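Local coordinates for phospholethanolamine N-methyltransferase 2 (Haemonchus contortus, PDB 4KRI), which probably methylates phosphomonomethylethanolamine, with S-adenosylmethionine as methyl donor, on the way to phosphocholine, at residues 209-212 and 213-217; 377-380 and 381-385. All blocks are in the same frame, centred on the assembly; numbering follows the deposited sequence.

Contact 1: 209-212 and 213-217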
loop_
_atom_site.group_PDB
_atom_site.type_symbol
_atom_site.label_atom_id
_atom_site.label_comp_id
_atom_site.label_asym_id
_atom_site.label_seq_id
_atom_site.Cartn_x
_atom_site.Cartn_y
_atom_site.Cartn_z
ATOM N N GLN A 209 4.685 16.097 15.205
ATOM C CA GLN A 209 4.983 14.868 15.931
ATOM C C GLN A 209 5.760 13.916 15.045
ATOM O O GLN A 209 6.702 13.268 15.499
ATOM C CB GLN A 209 3.718 14.185 16.443
ATOM C CG GLN A 209 3.999 12.930 17.265
ATOM C CD GLN A 209 4.741 13.222 18.570
ATOM O OE1 GLN A 209 4.389 14.144 19.302
ATOM N NE2 GLN A 209 5.767 12.423 18.869
ATOM N N ASN A 210 5.368 13.820 13.784
ATOM C CA ASN A 210 6.101 12.942 12.887
ATOM C C ASN A 210 7.557 13.371 12.734
ATOM O O ASN A 210 8.450 12.530 12.606
ATOM C CB ASN A 210 5.421 12.821 11.529
ATOM C CG ASN A 210 5.879 11.597 10.781
ATOM O OD1 ASN A 210 5.573 10.471 11.186
ATOM N ND2 ASN A 210 6.645 11.800 9.717
ATOM N N LEU A 211 7.811 14.673 12.774
ATOM C CA LEU A 211 9.189 15.142 12.656
ATOM C C LEU A 211 10.001 14.715 13.875
ATOM O O LEU A 211 11.161 14.320 13.756
ATOM C CB LEU A 211 9.242 16.663 12.500
ATOM C CG LEU A 211 10.635 17.260 12.310
ATOM C CD1 LEU A 211 11.230 16.786 10.984
ATOM C CD2 LEU A 211 10.581 18.776 12.357
ATOM N N ALA A 212 9.387 14.796 15.048
ATOM C CA ALA A 212 10.054 14.391 16.281
ATOM C C ALA A 212 10.389 12.898 16.235
ATOM O O ALA A 212 11.463 12.487 16.665
ATOM C CB ALA A 212 9.182 14.721 17.488
ATOM N N ILE A 213 9.476 12.094 15.689
ATOM C CA ILE A 213 9.715 10.656 15.556
ATOM C C ILE A 213 10.835 10.360 14.554
ATOM O O ILE A 213 11.711 9.534 14.821
ATOM C CB ILE A 213 8.421 9.922 15.159
ATOM C CG1 ILE A 213 7.383 10.133 16.258
ATOM C CG2 ILE A 213 8.665 8.438 14.933
ATOM C CD1 ILE A 213 6.140 9.360 16.063
ATOM N N LEU A 214 10.826 11.041 13.410
ATOM C CA LEU A 214 11.869 10.825 12.402
ATOM C C LEU A 214 13.264 11.101 12.945
ATOM O O LEU A 214 14.232 10.433 12.572
ATOM C CB LEU A 214 11.634 11.711 11.180
ATOM C CG LEU A 214 10.516 11.224 10.267
ATOM C CD1 LEU A 214 10.301 12.221 9.119
ATOM C CD2 LEU A 214 10.843 9.835 9.725
ATOM N N LYS A 215 13.373 12.082 13.826
ATOM C CA LYS A 215 14.663 12.420 14.406
ATOM C C LYS A 215 15.232 11.306 15.284
ATOM O O LYS A 215 16.435 11.249 15.515
ATOM C CB LYS A 215 14.564 13.731 15.195
ATOM C CG LYS A 215 14.550 14.959 14.278
ATOM C CD LYS A 215 14.323 16.252 15.061
ATOM C CE LYS A 215 14.204 17.449 14.116
ATOM N NZ LYS A 215 13.899 18.716 14.848
ATOM N N ARG A 216 14.371 10.419 15.762
ATOM C CA ARG A 216 14.834 9.328 16.613
ATOM C C ARG A 216 15.527 8.206 15.837
ATOM O O ARG A 216 16.030 7.247 16.432
ATOM C CB ARG A 216 13.688 8.816 17.478
ATOM C CG ARG A 216 13.130 9.936 18.343
ATOM C CD ARG A 216 12.147 9.448 19.344
ATOM N NE ARG A 216 12.727 8.444 20.228
ATOM C CZ ARG A 216 12.103 7.974 21.302
ATOM N NH1 ARG A 216 10.904 8.437 21.612
ATOM N NH2 ARG A 216 12.677 7.054 22.061
ATOM N N PHE A 217 15.578 8.342 14.516
ATOM C CA PHE A 217 16.402 7.449 13.696
ATOM C C PHE A 217 17.869 7.754 13.951
ATOM O O PHE A 217 18.736 6.904 13.728
ATOM C CB PHE A 217 16.138 7.659 12.204
ATOM C CG PHE A 217 15.113 6.725 11.608
ATOM C CD1 PHE A 217 15.399 5.381 11.418
ATOM C CD2 PHE A 217 13.880 7.203 11.196
ATOM C CE1 PHE A 217 14.461 4.520 10.847
ATOM C CE2 PHE A 217 12.941 6.357 10.618
ATOM C CZ PHE A 217 13.235 5.011 10.431
#
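Gln-209 brings its amide NE2 against CG1 of Ile-213, one turn further on in the same helix, with NE2 3.8 Å from CG1 and the two side chains crossing at an angle. Its CG stands anti to the backbone N (chi1 -177°), and a bend at chi2 turns the amide forward along the helix, over Ile-213. The other end of the amide, OE1, accepts a hydrogen bond from Arg-375. Asn-210 makes a similar contact one residue on. Its ND2 lies 3.7 Å from CD1 of Leu-214, and the amide is held at both ends, by Gln-239 at ND2 and Arg-296 at OD1. That should fix its rotation. Leu-211 and Lys-215 meet through carbon, CG to CE 4.0 Å, as the extended lysine runs past the leucine. Beneath these pairs, Leu-214 N bonds to Asn-210 O at 2.9 Å and Lys-215 N to Leu-211 O at 3.1 Å. Leu-214 packs on helix 235-244. The arrangement is the i to i+4 hydrogen bonding of an alpha-helix in its last turns, here packed through Ile-213 on strands 290-296 and 320-329 of the Rossmann-like methyltransferase fold, near the bound S-adenosylhomocysteine.

Contact 2: 377-380 and 381-385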
loop_
_atom_site.group_PDB
_atom_site.type_symbol
_atom_site.label_atom_id
_atom_site.label_comp_id
_atom_site.label_asym_id
_atom_site.label_seq_id
_atom_site.Cartn_x
_atom_site.Cartn_y
_atom_site.Cartn_z
ATOM N N LYS A 377 -1.409 10.684 25.314
ATOM C CA LYS A 377 -2.464 11.343 26.093
ATOM C C LYS A 377 -2.489 12.854 25.828
ATOM O O LYS A 377 -3.554 13.422 25.588
ATOM C CB LYS A 377 -2.329 11.054 27.594
ATOM C CG LYS A 377 -3.437 11.689 28.447
ATOM C CD LYS A 377 -3.302 11.305 29.922
ATOM C CE LYS A 377 -4.062 12.304 30.809
ATOM N NZ LYS A 377 -4.224 11.851 32.212
ATOM N N GLU A 378 -1.317 13.492 25.840
ATOM C CA GLU A 378 -1.221 14.927 25.554
ATOM C C GLU A 378 -1.771 15.249 24.166
ATOM O O GLU A 378 -2.494 16.230 23.987
ATOM C CB GLU A 378 0.234 15.413 25.627
ATOM C CG GLU A 378 0.977 15.137 26.925
ATOM C CD GLU A 378 2.437 15.596 26.864
ATOM O OE1 GLU A 378 3.116 15.587 27.916
ATOM O OE2 GLU A 378 2.902 15.969 25.761
ATOM N N ILE A 379 -1.412 14.419 23.191
ATOM C CA ILE A 379 -1.854 14.609 21.817
ATOM C C ILE A 379 -3.379 14.502 21.703
ATOM O O ILE A 379 -4.018 15.329 21.043
ATOM C CB ILE A 379 -1.165 13.606 20.856
ATOM C CG1 ILE A 379 0.322 13.952 20.706
ATOM C CG2 ILE A 379 -1.838 13.632 19.499
ATOM C CD1 ILE A 379 1.179 12.850 20.091
ATOM N N LEU A 380 -3.963 13.503 22.361
ATOM C CA LEU A 380 -5.413 13.317 22.303
ATOM C C LEU A 380 -6.132 14.530 22.875
ATOM O O LEU A 380 -7.142 14.984 22.325
ATOM C CB LEU A 380 -5.834 12.052 23.055
ATOM C CG LEU A 380 -5.460 10.700 22.437
ATOM C CD1 LEU A 380 -5.676 9.591 23.454
ATOM C CD2 LEU A 380 -6.283 10.431 21.196
ATOM N N LEU A 381 -5.598 15.069 23.967
ATOM C CA LEU A 381 -6.195 16.246 24.608
ATOM C C LEU A 381 -6.134 17.494 23.725
ATOM O O LEU A 381 -7.105 18.254 23.641
ATOM C CB LEU A 381 -5.510 16.542 25.944
ATOM C CG LEU A 381 -5.765 15.519 27.049
ATOM C CD1 LEU A 381 -4.898 15.794 28.270
ATOM C CD2 LEU A 381 -7.232 15.533 27.427
ATOM N N GLU A 382 -4.981 17.709 23.096
ATOM C CA GLU A 382 -4.771 18.851 22.211
ATOM C C GLU A 382 -5.658 18.717 20.987
ATOM O O GLU A 382 -6.354 19.658 20.597
ATOM C CB GLU A 382 -3.302 18.913 21.787
ATOM C CG GLU A 382 -2.960 20.036 20.814
ATOM C CD GLU A 382 -1.460 20.245 20.664
ATOM O OE1 GLU A 382 -0.683 19.437 21.224
ATOM O OE2 GLU A 382 -1.056 21.220 19.991
ATOM N N GLU A 383 -5.620 17.538 20.376
ATOM C CA GLU A 383 -6.435 17.264 19.205
ATOM C C GLU A 383 -7.913 17.511 19.503
ATOM O O GLU A 383 -8.607 18.160 18.719
ATOM C CB GLU A 383 -6.174 15.837 18.693
ATOM C CG GLU A 383 -4.856 15.723 17.912
ATOM C CD GLU A 383 -4.488 14.295 17.523
ATOM O OE1 GLU A 383 -3.545 14.127 16.722
ATOM O OE2 GLU A 383 -5.116 13.341 18.033
ATOM N N ARG A 384 -8.388 17.037 20.650
ATOM C CA ARG A 384 -9.806 17.185 20.972
ATOM C C ARG A 384 -10.236 18.628 21.217
ATOM O O ARG A 384 -11.350 19.013 20.849
ATOM C CB ARG A 384 -10.233 16.308 22.152
ATOM C CG ARG A 384 -11.751 16.223 22.279
ATOM C CD ARG A 384 -12.164 15.523 23.537
ATOM N NE ARG A 384 -11.640 16.215 24.707
ATOM C CZ ARG A 384 -11.796 15.786 25.953
ATOM N NH1 ARG A 384 -12.471 14.668 26.186
ATOM N NH2 ARG A 384 -11.285 16.476 26.963
ATOM N N GLU A 385 -9.375 19.433 21.830
ATOM C CA GLU A 385 -9.745 20.830 22.032
ATOM C C GLU A 385 -9.870 21.496 20.666
ATOM O O GLU A 385 -10.654 22.424 20.490
ATOM C CB GLU A 385 -8.737 21.566 22.916
ATOM C CG GLU A 385 -9.288 22.856 23.525
ATOM C CD GLU A 385 -10.489 22.621 24.441
ATOM O OE1 GLU A 385 -10.606 21.513 25.016
ATOM O OE2 GLU A 385 -11.319 23.546 24.586
#
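Glu-383 N gives its hydrogen to Ile-379 O at 2.8 Å, nearly straight at 167°. Above this bond the two side chains run side by side and point the same way. The methyl CG2 is the part of Ile-379 that touches, 3.3 Å from Glu-383 OE1 and 3.4 Å from its CD. Glu-383 has CG anti to its own carbonyl carbon (chi1 -77°) and is extended beyond it, which brings the carboxylate against this methyl group. The residue is buried, and its carboxylate is held from outside the two segments: OE1 accepts a hydrogen bond from Gly-205 N and OE2 one from the indole NE1 of Trp-410. These two bonds satisfy both oxygens and hold the group in place. They would also be expected to help stabilise its negative charge.

The backbone bond is one of the regular i to i+4 series of alpha-helix 373-389, which runs through both segments. The next bond joins Arg-384 N to Leu-380 O at 2.9 Å.

The helix is amphipathic here. On its buried side, Leu-380 packs on Trp-410, Leu-414 and Ile-417 of helix 400-418, and its side chain is about 6 Å from the bound phosphomonomethylethanolamine. Glu-383 also touches Ile-196 and Phe-197 of helix 187-197. Leu-381 is exposed at the margin, where it still touches Leu-414. It sets its CG 3.4 Å from Lys-377 O, and its CD1 reaches the lysine chain at CG, 4.4 Å away. Glu-378 turns back within the helix, where its OE2 forms a salt bridge with Arg-375. Glu-382 OE1 stays 6.7 Å from Glu-378 OE2, so the two like charges do not meet.

How the contacts relate
From the N terminus, the chain first passes through the strands and helices before residue 206. It then makes contact 1 near the end of helix 206-215. Contact 2 follows some 160 residues later, within helix 373-389. Each contact is a local one inside a single helix. Neither closes a loop, and the two lie in series without nesting or crossing. Their centres are about 19 Å apart, yet they touch: Gln-209 OE1 packs 3.5 Å from Ile-379 CD1. Arg-375, on the same helix as contact 2, joins them further by binding both Gln-209 and Glu-378. Contact 1 ties strands 290-296 and 320-329 to helix 235-244, while contact 2 faces helices 187-197 and 400-418.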